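Local coordinates for Tol-Pal system protein TolB (Acinetobacter baumannii, PDB 7MX5) that is the periplasmic component of the Tol-Pal system, which probably takes part in outer membrane invagination during cell division and in maintaining outer membrane integrity, at residues F221-K226 against A263-D268. Residues are numbered along the deposited sequence; the frame is centred on the assembly and turned at random.
Sequences FSPDGK and ARYTPD
Tyr265 lays its ring across the backbone of Phe221 and Ser222, a worked example of how an aromatic side chain of one beta-propeller blade can pack on the backbone of its neighbour. Strand 263-265 is the first strand of its four-stranded blade, and 221-226 runs from the end of the first strand of the preceding blade, 215-221, into the turn before strand 227-232; no hydrogen bond links the two segments. Read outward from the backbone, the tyrosine begins with CB, which rests 3.9 Å from Pro223 CD. With CG beside the backbone N and anti to the carbonyl carbon (chi1 -75°), the ring swings over the neighbouring blade. CG lies near Ser222 CA, whose C-H is directed into the ring face in a CH-pi contact, 3.6 Å from the centroid and 14° off the normal. On one flank CD2 approaches Phe221 O obliquely at 3.2 Å, and CE2 follows the same peptide as far as Ser222 N. Ser222 OG sits over the ring toward its rim, nearest CE1 and CZ. At the tip, OH makes a weak hydrogen bond with Gln242 NE2, while Ser227 and Leu229 of strand 227-232 also touch the side chain. Beyond the ring, a type I turn from Ser222 to Gly225 presents Pro223 to the opposing loop, its CG 3.4 Å from Thr266 O and slightly farther from Pro267 O.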
ATOM      1  N   PHE A 221     -12.055  -4.549   8.027  1.00 42.86           N
ATOM      2  CA  PHE A 221     -12.739  -5.812   7.789  1.00 43.98           C
ATOM      3  C   PHE A 221     -11.981  -6.976   8.412  1.00 47.34           C
ATOM      4  O   PHE A 221     -10.745  -7.004   8.408  1.00 38.64           O
ATOM      5  CB  PHE A 221     -12.924  -6.048   6.291  1.00 36.94           C
ATOM      6  CG  PHE A 221     -13.965  -5.167   5.676  1.00 47.43           C
ATOM      7  CD1 PHE A 221     -15.311  -5.445   5.843  1.00 37.52           C
ATOM      8  CD2 PHE A 221     -13.600  -4.046   4.950  1.00 40.74           C
ATOM      9  CE1 PHE A 221     -16.274  -4.630   5.285  1.00 37.94           C
ATOM     10  CE2 PHE A 221     -14.557  -3.231   4.391  1.00 46.80           C
ATOM     11  CZ  PHE A 221     -15.897  -3.522   4.559  1.00 39.19           C
ATOM     12  N   SER A 222     -12.738  -7.929   8.948  1.00 44.32           N
ATOM     13  CA  SER A 222     -12.156  -9.108   9.565  1.00 42.38           C
ATOM     14  C   SER A 222     -11.449  -9.966   8.518  1.00 49.33           C
ATOM     15  O   SER A 222     -11.894 -10.048   7.370  1.00 47.02           O
ATOM     16  CB  SER A 222     -13.239  -9.931  10.255  1.00 43.10           C
ATOM     17  OG  SER A 222     -13.092  -9.910  11.662  1.00 56.69           O
ATOM     18  N   PRO A 223     -10.338 -10.607   8.887  1.00 44.21           N
ATOM     19  CA  PRO A 223      -9.676 -11.519   7.938  1.00 43.29           C
ATOM     20  C   PRO A 223     -10.576 -12.640   7.447  1.00 51.11           C
ATOM     21  O   PRO A 223     -10.428 -13.081   6.300  1.00 47.47           O
ATOM     22  CB  PRO A 223      -8.485 -12.065   8.736  1.00 42.22           C
ATOM     23  CG  PRO A 223      -8.260 -11.101   9.842  1.00 38.93           C
ATOM     24  CD  PRO A 223      -9.535 -10.354  10.095  1.00 43.44           C
ATOM     25  N   ASP A 224     -11.507 -13.116   8.275  1.00 50.11           N
ATOM     26  CA  ASP A 224     -12.413 -14.182   7.862  1.00 49.77           C
ATOM     27  C   ASP A 224     -13.533 -13.693   6.951  1.00 49.46           C
ATOM     28  O   ASP A 224     -14.337 -14.511   6.495  1.00 47.92           O
ATOM     29  CB  ASP A 224     -13.003 -14.887   9.093  1.00 46.61           C
ATOM     30  CG  ASP A 224     -13.807 -13.953   9.992  1.00 56.80           C
ATOM     31  OD1 ASP A 224     -14.142 -12.827   9.570  1.00 54.84           O
ATOM     32  OD2 ASP A 224     -14.108 -14.355  11.136  1.00 51.74           O
ATOM     33  N   GLY A 225     -13.603 -12.390   6.681  1.00 42.09           N
ATOM     34  CA  GLY A 225     -14.645 -11.855   5.829  1.00 42.11           C
ATOM     35  C   GLY A 225     -16.030 -11.878   6.428  1.00 46.32           C
ATOM     36  O   GLY A 225     -17.015 -11.789   5.691  1.00 50.43           O
ATOM     37  N   LYS A 226     -16.139 -11.988   7.754  1.00 49.84           N
ATOM     38  CA  LYS A 226     -17.431 -12.102   8.413  1.00 51.81           C
ATOM     39  C   LYS A 226     -17.809 -10.893   9.254  1.00 53.75           C
ATOM     40  O   LYS A 226     -18.990 -10.739   9.580  1.00 58.42           O
ATOM     41  CB  LYS A 226     -17.463 -13.350   9.308  1.00 49.10           C
ATOM     42  CG  LYS A 226     -17.037 -14.630   8.610  1.00 58.35           C
ATOM     43  CD  LYS A 226     -17.855 -15.816   9.093  1.00 52.21           C
ATOM     44  CE  LYS A 226     -17.743 -16.990   8.136  1.00 74.22           C
ATOM     45  NZ  LYS A 226     -18.982 -17.167   7.328  1.00 75.61           N
ATOM     46  N   ALA A 263     -10.057   1.350  14.651  1.00 42.46           N
ATOM     47  CA  ALA A 263      -9.765  -0.039  14.974  1.00 34.49           C
ATOM     48  C   ALA A 263      -9.319  -0.785  13.723  1.00 36.94           C
ATOM     49  O   ALA A 263      -9.901  -0.615  12.648  1.00 41.50           O
ATOM     50  CB  ALA A 263     -10.985  -0.728  15.588  1.00 40.03           C
ATOM     51  N   ARG A 264      -8.285  -1.612  13.870  1.00 30.82           N
ATOM     52  CA  ARG A 264      -7.723  -2.380  12.764  1.00 39.93           C
ATOM     53  C   ARG A 264      -7.497  -3.813  13.221  1.00 38.77           C
ATOM     54  O   ARG A 264      -6.802  -4.045  14.215  1.00 35.40           O
ATOM     55  CB  ARG A 264      -6.410  -1.763  12.271  1.00 42.57           C
ATOM     56  CG  ARG A 264      -6.519  -0.302  11.863  1.00 42.02           C
ATOM     57  CD  ARG A 264      -6.558  -0.158  10.352  1.00 42.55           C
ATOM     58  NE  ARG A 264      -6.852   1.209   9.940  1.00 51.62           N
ATOM     59  CZ  ARG A 264      -6.282   1.822   8.912  1.00 57.34           C
ATOM     60  NH1 ARG A 264      -5.369   1.219   8.168  1.00 46.39           N
ATOM     61  NH2 ARG A 264      -6.637   3.070   8.622  1.00 54.32           N
ATOM     62  N   TYR A 265      -8.073  -4.766  12.490  1.00 37.33           N
ATOM     63  CA  TYR A 265      -7.949  -6.173  12.849  1.00 35.58           C
ATOM     64  C   TYR A 265      -6.505  -6.645  12.740  1.00 36.38           C
ATOM     65  O   TYR A 265      -5.756  -6.215  11.857  1.00 34.86           O
ATOM     66  CB  TYR A 265      -8.821  -7.036  11.938  1.00 35.61           C
ATOM     67  CG  TYR A 265     -10.301  -6.997  12.229  1.00 48.45           C
ATOM     68  CD1 TYR A 265     -10.850  -7.761  13.250  1.00 49.72           C
ATOM     69  CD2 TYR A 265     -11.156  -6.221  11.460  1.00 38.24           C
ATOM     70  CE1 TYR A 265     -12.208  -7.735  13.510  1.00 53.57           C
ATOM     71  CE2 TYR A 265     -12.514  -6.193  11.706  1.00 39.83           C
ATOM     72  CZ  TYR A 265     -13.035  -6.953  12.730  1.00 50.18           C
ATOM     73  OH  TYR A 265     -14.388  -6.921  12.980  1.00 56.00           O
ATOM     74  N   THR A 266      -6.119  -7.543  13.641  1.00 31.45           N
ATOM     75  CA  THR A 266      -4.873  -8.268  13.442  1.00 36.32           C
ATOM     76  C   THR A 266      -5.078  -9.346  12.377  1.00 36.39           C
ATOM     77  O   THR A 266      -6.150  -9.953  12.311  1.00 32.35           O
ATOM     78  CB  THR A 266      -4.400  -8.908  14.747  1.00 37.08           C
ATOM     79  OG1 THR A 266      -5.453  -9.707  15.300  1.00 36.15           O
ATOM     80  CG2 THR A 266      -3.999  -7.838  15.754  1.00 35.79           C
ATOM     81  N   PRO A 267      -4.077  -9.600  11.528  1.00 38.10           N
ATOM     82  CA  PRO A 267      -4.280 -10.539  10.411  1.00 39.54           C
ATOM     83  C   PRO A 267      -4.580 -11.967  10.842  1.00 40.36           C
ATOM     84  O   PRO A 267      -5.005 -12.765   9.997  1.00 37.58           O
ATOM     85  CB  PRO A 267      -2.958 -10.459   9.634  1.00 35.04           C
ATOM     86  CG  PRO A 267      -1.968  -9.927  10.611  1.00 34.32           C
ATOM     87  CD  PRO A 267      -2.728  -9.011  11.521  1.00 32.39           C
ATOM     88  N   ASP A 268      -4.383 -12.316  12.111  1.00 33.44           N
ATOM     89  CA  ASP A 268      -4.708 -13.649  12.598  1.00 46.48           C
ATOM     90  C   ASP A 268      -6.145 -13.768  13.087  1.00 41.22           C
ATOM     91  O   ASP A 268      -6.563 -14.865  13.478  1.00 36.22           O
ATOM     92  CB  ASP A 268      -3.744 -14.055  13.721  1.00 41.79           C
ATOM     93  CG  ASP A 268      -3.634 -13.004  14.813  1.00 49.81           C
ATOM     94  OD1 ASP A 268      -4.544 -12.156  14.932  1.00 38.06           O
ATOM     95  OD2 ASP A 268      -2.631 -13.027  15.556  1.00 46.34           O
TER